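Local coordinates for putative phosphoribosyltransferase (Neisseria gonorrhoeae, PDB 5VOG), which binds the alarmone ppGpp and magnesium and may act as a phosphoribosyltransferase of the type I fold, although its substrate is not established, at residues 18-23 with 52-57; 26-31 with 57-62; 36-41 with 150-155; 41-44 with 48-51; 116-121 with 127-132. One frame throughout, in Å; residues are numbered along the deposited sequence.

Contact 1: residues 18-23 with 52-57; sequences DDIHRV and ARMLRC. With G4P (guanosine-5',3'-tetraphosphate), chain D.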
# COMPACT_ATOMS: atom_id res chain seq x y z
N ASP A 18 14.66 -5.54 1.32
CA ASP A 18 15.72 -4.54 1.22
C ASP A 18 16.21 -4.38 -0.22
O ASP A 18 16.51 -3.26 -0.64
CB ASP A 18 16.89 -4.92 2.12
CG ASP A 18 16.58 -4.75 3.61
OD1 ASP A 18 15.51 -4.20 3.94
OD2 ASP A 18 17.41 -5.18 4.44
N ASP A 19 16.32 -5.48 -0.97
CA ASP A 19 16.66 -5.39 -2.39
C ASP A 19 15.73 -4.41 -3.09
O ASP A 19 16.16 -3.56 -3.88
CB ASP A 19 16.54 -6.76 -3.08
CG ASP A 19 17.63 -7.74 -2.71
OD1 ASP A 19 18.76 -7.33 -2.36
OD2 ASP A 19 17.34 -8.95 -2.81
N ILE A 20 14.43 -4.53 -2.82
CA ILE A 20 13.44 -3.71 -3.50
C ILE A 20 13.52 -2.27 -3.03
O ILE A 20 13.46 -1.33 -3.84
CB ILE A 20 12.05 -4.34 -3.30
CG1 ILE A 20 11.97 -5.62 -4.15
CG2 ILE A 20 10.92 -3.34 -3.60
CD1 ILE A 20 10.77 -6.49 -3.85
N HIS A 21 13.70 -2.07 -1.72
CA HIS A 21 13.89 -0.73 -1.17
C HIS A 21 15.04 0.00 -1.87
O HIS A 21 14.91 1.18 -2.23
CB HIS A 21 14.14 -0.83 0.34
CG HIS A 21 14.22 0.48 1.05
ND1 HIS A 21 13.18 0.98 1.81
CD2 HIS A 21 15.21 1.40 1.13
CE1 HIS A 21 13.54 2.14 2.33
NE2 HIS A 21 14.77 2.42 1.93
N ARG A 22 16.16 -0.69 -2.10
CA ARG A 22 17.31 -0.07 -2.76
C ARG A 22 16.98 0.32 -4.20
O ARG A 22 17.41 1.38 -4.69
CB ARG A 22 18.51 -1.00 -2.73
CG ARG A 22 18.99 -1.36 -1.32
CD ARG A 22 20.09 -2.42 -1.35
NE ARG A 22 20.31 -3.00 -0.03
CZ ARG A 22 21.15 -2.50 0.88
NH1 ARG A 22 21.85 -1.40 0.61
NH2 ARG A 22 21.29 -3.09 2.06
N VAL A 23 16.21 -0.52 -4.91
CA VAL A 23 15.80 -0.17 -6.27
C VAL A 23 14.88 1.04 -6.25
O VAL A 23 14.99 1.93 -7.10
CB VAL A 23 15.13 -1.38 -6.96
CG1 VAL A 23 14.54 -0.97 -8.31
CG2 VAL A 23 16.13 -2.51 -7.15
N ALA A 52 4.76 2.05 -3.86
CA ALA A 52 4.38 3.46 -3.70
C ALA A 52 4.76 3.99 -2.32
O ALA A 52 5.26 5.11 -2.21
CB ALA A 52 2.88 3.65 -3.95
N ARG A 53 4.51 3.21 -1.26
CA ARG A 53 4.86 3.73 0.06
C ARG A 53 6.37 3.79 0.25
O ARG A 53 6.88 4.72 0.90
CB ARG A 53 4.20 2.90 1.16
CG ARG A 53 4.52 3.40 2.58
CD ARG A 53 4.10 4.86 2.78
NE ARG A 53 4.47 5.42 4.09
CZ ARG A 53 5.67 5.88 4.40
NH1 ARG A 53 6.66 5.86 3.50
NH2 ARG A 53 5.89 6.39 5.61
N MET A 54 7.12 2.85 -0.34
CA MET A 54 8.58 2.98 -0.35
C MET A 54 8.99 4.24 -1.10
O MET A 54 9.88 4.98 -0.65
CB MET A 54 9.23 1.75 -0.98
CG MET A 54 9.14 0.48 -0.13
SD MET A 54 9.87 -0.87 -1.10
CE MET A 54 9.99 -2.16 0.14
N LEU A 55 8.36 4.50 -2.24
CA LEU A 55 8.69 5.70 -3.01
C LEU A 55 8.38 6.97 -2.23
O LEU A 55 9.05 7.99 -2.41
CB LEU A 55 7.95 5.66 -4.33
CG LEU A 55 8.41 6.57 -5.45
CD1 LEU A 55 9.91 6.43 -5.74
CD2 LEU A 55 7.58 6.28 -6.70
N ARG A 56 7.36 6.94 -1.36
CA ARG A 56 7.02 8.15 -0.61
C ARG A 56 8.15 8.58 0.31
O ARG A 56 8.29 9.77 0.61
CB ARG A 56 5.74 7.95 0.21
CG ARG A 56 5.01 9.24 0.51
CD ARG A 56 3.79 9.02 1.39
NE ARG A 56 4.15 8.99 2.81
CZ ARG A 56 3.28 8.88 3.81
NH1 ARG A 56 1.99 8.75 3.56
NH2 ARG A 56 3.72 8.88 5.06
N CYS A 57 8.97 7.62 0.76
CA CYS A 57 10.13 7.95 1.57
C CYS A 57 11.03 8.96 0.86
O CYS A 57 11.60 9.85 1.49
CB CYS A 57 10.92 6.68 1.88
SG CYS A 57 12.35 6.92 2.91
PB G4P D . -4.11 6.03 15.29
O1B G4P D . -5.46 6.54 15.24
O2B G4P D . -3.57 5.73 16.71
O3B G4P D . -3.96 4.76 14.39
O3A G4P D . -3.09 7.04 14.60
PA G4P D . -2.78 8.57 14.90
O1A G4P D . -3.88 9.45 14.44
O2A G4P D . -2.41 8.73 16.35
O5' G4P D . -1.42 8.75 14.04
C5' G4P D . -1.00 10.03 13.53
C4' G4P D . 0.31 9.83 12.80
O4' G4P D . 1.36 9.55 13.74
C3' G4P D . 0.31 8.66 11.81
O3' G4P D . 0.64 9.17 10.50
C2' G4P D . 1.39 7.70 12.31
O2' G4P D . 2.14 7.08 11.27
C1' G4P D . 2.25 8.63 13.16
N9 G4P D . 2.93 7.92 14.24
C8 G4P D . 2.45 7.70 15.51
N7 G4P D . 3.28 7.02 16.26
C5 G4P D . 4.37 6.78 15.44
C6 G4P D . 5.61 6.10 15.68
O6 G4P D . 5.97 5.55 16.73
N1 G4P D . 6.43 6.11 14.58
C2 G4P D . 6.13 6.69 13.37
N2 G4P D . 7.07 6.62 12.42
N3 G4P D . 4.99 7.32 13.13
C4 G4P D . 4.16 7.33 14.19
PC G4P D . -0.44 9.81 9.53
O1C G4P D . -0.70 11.23 9.89
O2C G4P D . -1.64 8.90 9.63
O3C G4P D . 0.19 9.66 8.08
PD G4P D . 0.55 8.42 7.14
O1D G4P D . -0.19 7.25 7.69
O2D G4P D . 0.06 8.83 5.73
O3D G4P D . 2.05 8.31 7.17

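Contact 2: residues 26-31 with 57-62; sequences ALAEKI and CFLEIP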
# COMPACT_ATOMS: atom_id res chain seq x y z
N ALA A 26 16.77 4.22 -6.04
CA ALA A 26 17.35 4.57 -7.34
C ALA A 26 16.27 5.05 -8.31
O ALA A 26 16.52 5.94 -9.13
CB ALA A 26 18.09 3.37 -7.90
N LEU A 27 15.08 4.45 -8.24
CA LEU A 27 13.98 4.89 -9.10
C LEU A 27 13.58 6.32 -8.78
O LEU A 27 13.35 7.13 -9.69
CB LEU A 27 12.79 3.94 -8.92
CG LEU A 27 11.47 4.26 -9.62
CD1 LEU A 27 11.65 4.36 -11.13
CD2 LEU A 27 10.45 3.19 -9.28
N ALA A 28 13.50 6.67 -7.50
CA ALA A 28 13.20 8.05 -7.12
C ALA A 28 14.22 9.01 -7.71
O ALA A 28 13.87 10.12 -8.12
CB ALA A 28 13.15 8.19 -5.60
N GLU A 29 15.50 8.61 -7.75
CA GLU A 29 16.52 9.48 -8.31
C GLU A 29 16.34 9.65 -9.82
O GLU A 29 16.54 10.75 -10.35
CB GLU A 29 17.91 8.93 -7.99
CG GLU A 29 19.07 9.75 -8.56
CD GLU A 29 19.29 11.06 -7.83
OE1 GLU A 29 18.55 11.35 -6.87
OE2 GLU A 29 20.23 11.80 -8.22
N LYS A 30 15.96 8.58 -10.52
CA LYS A 30 15.68 8.69 -11.95
C LYS A 30 14.54 9.68 -12.20
O LYS A 30 14.61 10.50 -13.13
CB LYS A 30 15.29 7.34 -12.53
CG LYS A 30 16.35 6.26 -12.52
CD LYS A 30 15.83 5.00 -13.22
CE LYS A 30 16.83 3.85 -13.13
NZ LYS A 30 16.42 2.65 -13.91
N ILE A 31 13.49 9.61 -11.38
CA ILE A 31 12.35 10.51 -11.53
C ILE A 31 12.78 11.95 -11.28
O ILE A 31 12.50 12.85 -12.07
CB ILE A 31 11.22 10.08 -10.57
CG1 ILE A 31 10.68 8.71 -10.99
CG2 ILE A 31 10.12 11.13 -10.54
CD1 ILE A 31 9.88 7.97 -9.90
N CYS A 57 8.97 7.62 0.76
CA CYS A 57 10.13 7.95 1.57
C CYS A 57 11.03 8.96 0.86
O CYS A 57 11.60 9.85 1.49
CB CYS A 57 10.92 6.68 1.88
SG CYS A 57 12.35 6.92 2.91
N PHE A 58 11.13 8.83 -0.46
CA PHE A 58 12.05 9.63 -1.25
C PHE A 58 11.37 10.76 -2.01
O PHE A 58 12.02 11.78 -2.27
CB PHE A 58 12.80 8.72 -2.23
CG PHE A 58 13.52 7.60 -1.54
CD1 PHE A 58 14.74 7.83 -0.91
CD2 PHE A 58 12.97 6.33 -1.48
CE1 PHE A 58 15.39 6.81 -0.25
CE2 PHE A 58 13.62 5.30 -0.82
CZ PHE A 58 14.84 5.54 -0.21
N LEU A 59 10.09 10.63 -2.36
CA LEU A 59 9.41 11.68 -3.12
C LEU A 59 8.54 12.58 -2.26
O LEU A 59 8.28 13.73 -2.66
CB LEU A 59 8.56 11.07 -4.23
CG LEU A 59 9.30 10.30 -5.33
CD1 LEU A 59 8.31 9.90 -6.41
CD2 LEU A 59 10.44 11.12 -5.93
N GLU A 60 8.05 12.10 -1.12
CA GLU A 60 7.30 12.89 -0.15
C GLU A 60 6.10 13.60 -0.78
O GLU A 60 5.92 14.81 -0.66
CB GLU A 60 8.21 13.89 0.57
CG GLU A 60 9.32 13.21 1.35
CD GLU A 60 9.90 14.09 2.44
OE1 GLU A 60 9.34 14.10 3.56
OE2 GLU A 60 10.90 14.78 2.17
N ILE A 61 5.27 12.81 -1.46
CA ILE A 61 4.01 13.28 -2.03
C ILE A 61 2.93 12.26 -1.67
O ILE A 61 3.24 11.08 -1.47
CB ILE A 61 4.12 13.48 -3.56
CG1 ILE A 61 4.59 12.19 -4.25
CG2 ILE A 61 5.06 14.63 -3.88
CD1 ILE A 61 4.74 12.33 -5.76
N PRO A 62 1.67 12.68 -1.55
CA PRO A 62 0.62 11.76 -1.09
C PRO A 62 0.34 10.64 -2.08
O PRO A 62 0.47 10.81 -3.30
CB PRO A 62 -0.60 12.66 -0.93
CG PRO A 62 -0.32 13.85 -1.82
CD PRO A 62 1.17 14.05 -1.74

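Contact 3: residues 36-41 with 150-155; sequences VKYDAM and PYFSGI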
# COMPACT_ATOMS: atom_id res chain seq x y z
N VAL A 36 10.42 16.80 -13.95
CA VAL A 36 9.01 17.02 -13.65
C VAL A 36 8.79 16.73 -12.18
O VAL A 36 9.12 15.64 -11.70
CB VAL A 36 8.10 16.14 -14.52
CG1 VAL A 36 6.64 16.30 -14.08
CG2 VAL A 36 8.26 16.47 -16.00
N LYS A 37 8.27 17.71 -11.45
CA LYS A 37 7.95 17.55 -10.04
C LYS A 37 6.53 17.01 -9.92
O LYS A 37 5.56 17.71 -10.25
CB LYS A 37 8.09 18.86 -9.28
CG LYS A 37 7.66 18.78 -7.81
CD LYS A 37 8.65 17.97 -6.97
CE LYS A 37 8.25 17.94 -5.50
NZ LYS A 37 7.04 17.11 -5.27
N TYR A 38 6.39 15.77 -9.47
CA TYR A 38 5.07 15.20 -9.30
C TYR A 38 4.45 15.66 -7.99
O TYR A 38 5.14 15.91 -7.00
CB TYR A 38 5.13 13.67 -9.39
CG TYR A 38 5.40 13.25 -10.81
CD1 TYR A 38 4.36 13.14 -11.73
CD2 TYR A 38 6.70 13.03 -11.26
CE1 TYR A 38 4.61 12.80 -13.05
CE2 TYR A 38 6.95 12.69 -12.56
CZ TYR A 38 5.91 12.58 -13.46
OH TYR A 38 6.18 12.24 -14.77
N ASP A 39 3.13 15.82 -8.02
CA ASP A 39 2.37 16.34 -6.89
C ASP A 39 1.71 15.24 -6.07
O ASP A 39 1.41 15.47 -4.89
CB ASP A 39 1.31 17.33 -7.39
CG ASP A 39 1.93 18.49 -8.14
OD1 ASP A 39 2.68 19.26 -7.50
OD2 ASP A 39 1.69 18.63 -9.36
N ALA A 40 1.51 14.07 -6.66
CA ALA A 40 0.90 12.95 -5.97
C ALA A 40 1.20 11.68 -6.76
O ALA A 40 1.51 11.74 -7.95
CB ALA A 40 -0.62 13.13 -5.83
N MET A 41 1.13 10.55 -6.07
CA MET A 41 1.18 9.22 -6.67
C MET A 41 -0.22 8.66 -6.76
O MET A 41 -1.09 8.97 -5.93
CB MET A 41 2.07 8.27 -5.86
CG MET A 41 3.55 8.52 -6.02
SD MET A 41 4.53 7.42 -4.97
CE MET A 41 4.70 8.40 -3.48
N PRO A 150 5.61 10.13 -19.48
CA PRO A 150 6.95 9.74 -19.03
C PRO A 150 6.91 8.39 -18.33
O PRO A 150 5.98 8.08 -17.59
CB PRO A 150 7.34 10.86 -18.05
CG PRO A 150 6.49 12.03 -18.46
CD PRO A 150 5.20 11.44 -18.95
N TYR A 151 7.93 7.58 -18.58
CA TYR A 151 8.01 6.22 -18.08
C TYR A 151 9.34 6.00 -17.37
O TYR A 151 10.40 6.35 -17.90
CB TYR A 151 7.84 5.21 -19.22
CG TYR A 151 8.02 3.75 -18.83
CD1 TYR A 151 6.92 2.91 -18.66
CD2 TYR A 151 9.29 3.20 -18.67
CE1 TYR A 151 7.08 1.58 -18.32
CE2 TYR A 151 9.46 1.88 -18.32
CZ TYR A 151 8.36 1.07 -18.16
OH TYR A 151 8.55 -0.25 -17.83
N PHE A 152 9.27 5.38 -16.19
CA PHE A 152 10.45 5.05 -15.41
C PHE A 152 10.30 3.64 -14.87
O PHE A 152 9.24 3.27 -14.37
CB PHE A 152 10.65 6.02 -14.24
CG PHE A 152 10.64 7.47 -14.64
CD1 PHE A 152 11.82 8.11 -14.99
CD2 PHE A 152 9.45 8.18 -14.67
CE1 PHE A 152 11.81 9.45 -15.37
CE2 PHE A 152 9.44 9.52 -15.04
CZ PHE A 152 10.62 10.15 -15.39
N SER A 153 11.37 2.86 -14.94
CA SER A 153 11.40 1.58 -14.26
C SER A 153 12.61 1.53 -13.34
O SER A 153 13.66 2.10 -13.63
CB SER A 153 11.41 0.40 -15.24
OG SER A 153 12.55 0.44 -16.08
N GLY A 154 12.44 0.86 -12.20
CA GLY A 154 13.54 0.74 -11.26
C GLY A 154 14.72 -0.02 -11.84
O GLY A 154 15.83 0.50 -11.88
N ILE A 155 14.47 -1.25 -12.28
CA ILE A 155 15.44 -2.03 -13.04
C ILE A 155 14.69 -2.76 -14.14
O ILE A 155 13.50 -3.06 -14.01
CB ILE A 155 16.21 -3.05 -12.17
CG1 ILE A 155 15.24 -3.94 -11.40
CG2 ILE A 155 17.17 -2.34 -11.22
CD1 ILE A 155 15.90 -5.13 -10.75

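Contact 4: residues 41-44 with 48-51; sequences MIAI and GFIP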
# COMPACT_ATOMS: atom_id res chain seq x y z
N MET A 41 1.13 10.55 -6.07
CA MET A 41 1.18 9.22 -6.67
C MET A 41 -0.22 8.66 -6.76
O MET A 41 -1.09 8.97 -5.93
CB MET A 41 2.07 8.27 -5.86
CG MET A 41 3.55 8.52 -6.02
SD MET A 41 4.53 7.42 -4.97
CE MET A 41 4.70 8.40 -3.48
N ILE A 42 -0.45 7.82 -7.77
CA ILE A 42 -1.65 6.98 -7.84
C ILE A 42 -1.14 5.55 -7.89
O ILE A 42 -0.66 5.08 -8.93
CB ILE A 42 -2.53 7.31 -9.05
CG1 ILE A 42 -2.98 8.78 -8.99
CG2 ILE A 42 -3.74 6.37 -9.09
CD1 ILE A 42 -3.70 9.25 -10.24
N ALA A 43 -1.22 4.85 -6.75
CA ALA A 43 -0.78 3.47 -6.67
C ALA A 43 -1.87 2.55 -7.21
O ALA A 43 -3.04 2.71 -6.88
CB ALA A 43 -0.46 3.09 -5.23
N ILE A 44 -1.48 1.57 -8.02
CA ILE A 44 -2.41 0.55 -8.49
C ILE A 44 -2.29 -0.65 -7.55
O ILE A 44 -1.32 -1.40 -7.62
CB ILE A 44 -2.13 0.15 -9.94
CG1 ILE A 44 -2.12 1.37 -10.86
CG2 ILE A 44 -3.17 -0.87 -10.41
CD1 ILE A 44 -1.57 1.06 -12.27
N GLY A 48 0.99 -2.33 -6.44
CA GLY A 48 1.67 -1.05 -6.37
C GLY A 48 1.75 -0.42 -4.98
O GLY A 48 2.44 0.58 -4.81
N PHE A 49 1.05 -0.98 -3.99
CA PHE A 49 0.97 -0.34 -2.68
C PHE A 49 2.34 -0.27 -2.00
O PHE A 49 2.72 0.77 -1.47
CB PHE A 49 -0.03 -1.08 -1.79
CG PHE A 49 -1.48 -0.80 -2.11
CD1 PHE A 49 -1.86 0.36 -2.77
CD2 PHE A 49 -2.46 -1.69 -1.77
CE1 PHE A 49 -3.21 0.61 -3.06
CE2 PHE A 49 -3.81 -1.45 -2.05
CZ PHE A 49 -4.18 -0.30 -2.67
N ILE A 50 3.07 -1.38 -1.97
CA ILE A 50 4.35 -1.36 -1.26
C ILE A 50 5.36 -0.52 -2.03
O ILE A 50 6.00 0.35 -1.42
CB ILE A 50 4.84 -2.79 -0.95
CG1 ILE A 50 3.83 -3.47 -0.01
CG2 ILE A 50 6.22 -2.73 -0.31
CD1 ILE A 50 4.20 -4.88 0.41
N PRO A 51 5.54 -0.70 -3.34
CA PRO A 51 6.41 0.24 -4.08
C PRO A 51 6.05 1.71 -3.89
O PRO A 51 6.97 2.54 -3.74
CB PRO A 51 6.22 -0.20 -5.54
CG PRO A 51 5.97 -1.66 -5.44
CD PRO A 51 5.06 -1.79 -4.22

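Contact 5: residues 116-121 with 127-132; sequences FCLKEL and DTVGVA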
# COMPACT_ATOMS: atom_id res chain seq x y z
N PHE A 116 -4.71 0.03 -19.53
CA PHE A 116 -6.07 0.28 -19.07
C PHE A 116 -6.11 1.47 -18.11
O PHE A 116 -6.93 2.38 -18.26
CB PHE A 116 -6.61 -0.99 -18.39
CG PHE A 116 -7.97 -0.83 -17.76
CD1 PHE A 116 -9.12 -1.08 -18.48
CD2 PHE A 116 -8.09 -0.45 -16.43
CE1 PHE A 116 -10.37 -0.94 -17.89
CE2 PHE A 116 -9.34 -0.31 -15.85
CZ PHE A 116 -10.47 -0.56 -16.57
N CYS A 117 -5.21 1.48 -17.13
CA CYS A 117 -5.24 2.54 -16.13
C CYS A 117 -4.84 3.88 -16.72
O CYS A 117 -5.43 4.91 -16.38
CB CYS A 117 -4.34 2.19 -14.95
SG CYS A 117 -4.95 0.84 -13.94
N LEU A 118 -3.81 3.90 -17.57
CA LEU A 118 -3.37 5.16 -18.15
C LEU A 118 -4.44 5.74 -19.07
O LEU A 118 -4.70 6.95 -19.05
CB LEU A 118 -2.06 4.97 -18.90
CG LEU A 118 -0.87 4.63 -17.99
CD1 LEU A 118 0.41 4.36 -18.79
CD2 LEU A 118 -0.66 5.73 -16.94
N LYS A 119 -5.08 4.90 -19.88
CA LYS A 119 -6.17 5.39 -20.73
C LYS A 119 -7.29 6.00 -19.89
O LYS A 119 -7.84 7.05 -20.25
CB LYS A 119 -6.71 4.26 -21.59
CG LYS A 119 -5.86 3.98 -22.83
CD LYS A 119 -6.55 2.99 -23.75
CE LYS A 119 -5.77 2.81 -25.04
NZ LYS A 119 -6.46 1.88 -25.98
N GLU A 120 -7.63 5.37 -18.76
CA GLU A 120 -8.68 5.92 -17.92
C GLU A 120 -8.26 7.23 -17.28
O GLU A 120 -9.06 8.16 -17.19
CB GLU A 120 -9.08 4.90 -16.85
CG GLU A 120 -9.81 3.69 -17.40
CD GLU A 120 -11.08 4.07 -18.13
OE1 GLU A 120 -11.87 4.87 -17.59
OE2 GLU A 120 -11.28 3.58 -19.26
N LEU A 121 -7.01 7.32 -16.82
CA LEU A 121 -6.57 8.54 -16.14
C LEU A 121 -6.36 9.70 -17.11
O LEU A 121 -6.44 10.86 -16.68
CB LEU A 121 -5.29 8.25 -15.35
CG LEU A 121 -5.50 7.32 -14.14
CD1 LEU A 121 -4.17 6.86 -13.57
CD2 LEU A 121 -6.33 8.01 -13.07
N ASP A 127 -2.25 17.68 -15.45
CA ASP A 127 -1.21 18.25 -16.30
C ASP A 127 -0.37 17.14 -16.92
O ASP A 127 -0.56 16.79 -18.09
CB ASP A 127 -0.33 19.22 -15.49
CG ASP A 127 0.75 19.88 -16.33
OD1 ASP A 127 0.77 19.67 -17.56
OD2 ASP A 127 1.58 20.61 -15.76
N THR A 128 0.56 16.58 -16.15
CA THR A 128 1.39 15.47 -16.59
C THR A 128 0.96 14.21 -15.85
O THR A 128 0.83 14.22 -14.62
CB THR A 128 2.88 15.74 -16.32
OG1 THR A 128 3.31 16.86 -17.09
CG2 THR A 128 3.73 14.52 -16.68
N VAL A 129 0.73 13.14 -16.60
CA VAL A 129 0.60 11.79 -16.06
C VAL A 129 1.87 11.03 -16.42
O VAL A 129 2.20 10.90 -17.60
CB VAL A 129 -0.64 11.06 -16.61
CG1 VAL A 129 -0.72 9.64 -16.04
CG2 VAL A 129 -1.90 11.85 -16.28
N GLY A 130 2.59 10.54 -15.40
CA GLY A 130 3.75 9.70 -15.60
C GLY A 130 3.51 8.33 -14.98
O GLY A 130 2.54 8.11 -14.24
N VAL A 131 4.39 7.39 -15.30
CA VAL A 131 4.28 6.05 -14.74
C VAL A 131 5.65 5.58 -14.26
O VAL A 131 6.67 5.81 -14.92
CB VAL A 131 3.64 5.05 -15.74
CG1 VAL A 131 4.54 4.82 -16.92
CG2 VAL A 131 3.30 3.74 -15.05
N ALA A 132 5.66 4.95 -13.09
CA ALA A 132 6.86 4.41 -12.47
C ALA A 132 6.57 2.98 -12.05
O ALA A 132 5.60 2.73 -11.33
CB ALA A 132 7.27 5.24 -11.25

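Contact 1: residues 18-23 with 52-57
At the dimer interface of this type I phosphoribosyltransferase fold, helix 17-33 meets helix 49-59 where Ile20 and His21 receive the thioether of Met54. The sulfur does most of the touching: Met54 SD lies 3.7 Å from Ile20 CG2 and 4.0 Å from His21 CA. Met54 CG stands anti to its carbonyl carbon and the chain runs extended beyond it, which carries the sulfur across to the facing helix; the Ile20 side chain crosses it at about a right angle. The terminal methyl, Met54 CE, is 4.0 Å from Ile20 CG2. Both helices flank the central sheet of the Rossmann-like core, and the second subunit closes over them: His21 ND1 is hydrogen-bonded to Tyr17 OH of that subunit, His21 NE2 to its Ala168 O. Further along helix 49-59, Arg56 turns to a guanosine-5',3'-tetraphosphate that is also hydrogen-bonded by the second subunit, through its Tyr70 and Ser110 among others. The guanidinium grips the outer phosphate of the 3' diphosphate in a two-pronged, nearly straight pair: Arg56 NH1 is 2.9 Å from O2D of the nucleotide and Arg56 NH2 2.8 Å from its O3D. Arg53 NE lies over one face of the Arg56 guanidinium.

Contact 2: residues 26-31 with 57-62
Leu59 holds CG anti to its carbonyl carbon (chi1 -63°), which carries its two branches to Ala28 and Ile31 on helix 17-33; in Phe58 the same torsion (chi1 -56°) sets only the ring, while CB itself touches Ala28. This is helix-helix packing on one side of the phosphoribosyltransferase sheet, between the N-terminal helix and the helix of the beta-alpha-beta unit formed by strand 40-45, helix 49-59 and strand 63-75. The small Ala28 side chain lets the backbones come near, with CA atoms of Ala28 and Phe58 6.2 Å apart. Its methyl presses on the root of the phenylalanine, Ala28 CB to Phe58 CB 3.4 Å, and meets the ring obliquely. One branch of Leu59 covers the same methyl, CD2 to Ala28 CB 4.0 Å. Phe58 also packs on Leu169 of the second subunit, whereas Leu59 and Ile31 both lean on Leu102 of strand 101-105, so the contact runs from the dimer interface down to the sheet. Just beyond, Glu60 leaves the helix with positive phi (54°). At the sheet side the pair ends in two methyls, Ile31 CD1 and Leu59 CD1, 4.3 Å apart.

Contact 3: residues 36-41 with 150-155
Segment 36-41 runs extended through Tyr38, kinks at Asp39 and becomes strand at Ala40, and it faces segment 150-155, whose strand begins at Tyr151 and turns a corner at Gly154; no backbone hydrogen bond joins the two, and side chains alone bridge them. In the mixed sheet at the core of the phosphoribosyltransferase fold, strand 40-45 is separated from strand 151-157 by strands 101-105 and 129-133, so Tyr38 reaches across the sheet from the loop ahead of its strand. Its CG stands anti to the carbonyl carbon (chi1 -72°), sending the ring toward Pro150 and Phe152. The phenol oxygen makes the contact, settling against the proline ring where Tyr38 OH is 3.7 Å from both Pro150 CB and Pro150 CG. The same oxygen sits at the edge of the Phe152 ring, near its plane, and Tyr38 OH to Phe152 CE2 measures 4.3 Å. Both aromatic side chains also rest on Ile31 of helix 17-33, which covers this part of the sheet. Val36 lies over one face of the Tyr38 ring, its CG1 offset toward the rim. The loop carries its own tie: the Lys37 side chain bends forward over the next residue, and Lys37 NZ gives a 2.8 Å hydrogen bond to Tyr38 O, approaching the carbonyl almost end-on (162°).

Contact 4: residues 41-44 with 48-51
Gly48 opens the second segment and makes its polar link to strand 40-45: Gly48 N donates to Ile44 O at 2.8 Å. The bond is bent, with an angle of 141° at the hydrogen. The glycine lies close against the strand end, with the CA atoms of Ile44 and Gly48 4.9 Å apart. Its own carbonyl oxygen touches the strand as well, Gly48 O standing 3.9 Å from Ala43 CB. This tight return belongs to the first half of a beta-alpha-beta unit, in which strand 40-45 leads through a glycine-rich turn into helix 49-59 and on to the parallel strand 63-75, in the core of the phosphoribosyltransferase fold. Phe49 follows in the first turn of the helix. With CG anti to the carbonyl carbon (chi1 -77°), its ring swings back to the strand and offers its edge to the alanine methyl, Phe49 CD1 to Ala43 CB 3.9 Å, the methyl lying near the ring plane. The ring also stacks on Phe49 of the second subunit and touches Ala65 on strand 63-75, so it joins the alanine to the dimer interface. Ile50 and Pro51 carry the helix away from the strand; Ile50 packs on Arg53 of the second subunit, and Pro51 on Glu106 of its own chain. Ile44, which accepts the glycine bond through its backbone, directs its side chain to the other side, against Val103 and Asp105 of strand 101-105.

Contact 5: residues 116-121 with 127-132
Helix 112-121 lies on the central sheet of the phosphoribosyltransferase fold, and its Leu118 packs against the strand that follows it in the chain, 129-133. The helix and this strand are successive elements: a short loop turns the chain round so that helix 112-121, which follows strands 101-105 and 107-108, hands over to a strand parallel to 101-105 and next to it in the sheet. The contact is wholly apolar and buried. Leu118 holds CG anti to its carbonyl carbon (chi1 -67°), which swings its forked end from the flank of the helix over the strand, and the fork straddles two residues that face the same side of the sheet. One branch reaches Val129, Leu118 CD2 to Val129 CG1 4.0 Å; the two side chains lie alongside and point in opposing directions. The other goes to Val131 in a looser approach, with Leu118 CD1 4.5 Å from Val131 CB. Val129 puts CG1 anti to the backbone N (chi1 179°), and that is the methyl that meets the leucine. Leu121, one turn further on, points to the strand too but stays a little more distant. Around the pair, Leu118 also rests on Pro146, Ile149 and Val103, and Leu121 on Val103 and on Ile42 of strand 40-45, while Cys117 touches Ile44. The helix thus lies across strands 40-45, 101-105 and 129-133, on the face of the sheet remote from Leu102, which packs with helices 17-33 and 49-59.

From the N terminus, helix 17-33 supplies the first segments of contacts 1 and 2, and both loops close on helix 49-59, sharing Cys57; their segments alternate, so the loops cross. Contact 4 is nested inside both, joining strand 40-45 to the start of the same helix. Contact 3 opens just ahead of contact 4 and overlaps it at Met41, crosses contacts 1 and 2, and closes far along the chain at strand 151-157. Contact 5 lies inside its long loop, and strands 129-133 and 151-157 are sheet neighbours there. Contacts 1, 2 and 4 touch the second subunit; contacts 3 and 5 remain within the chain.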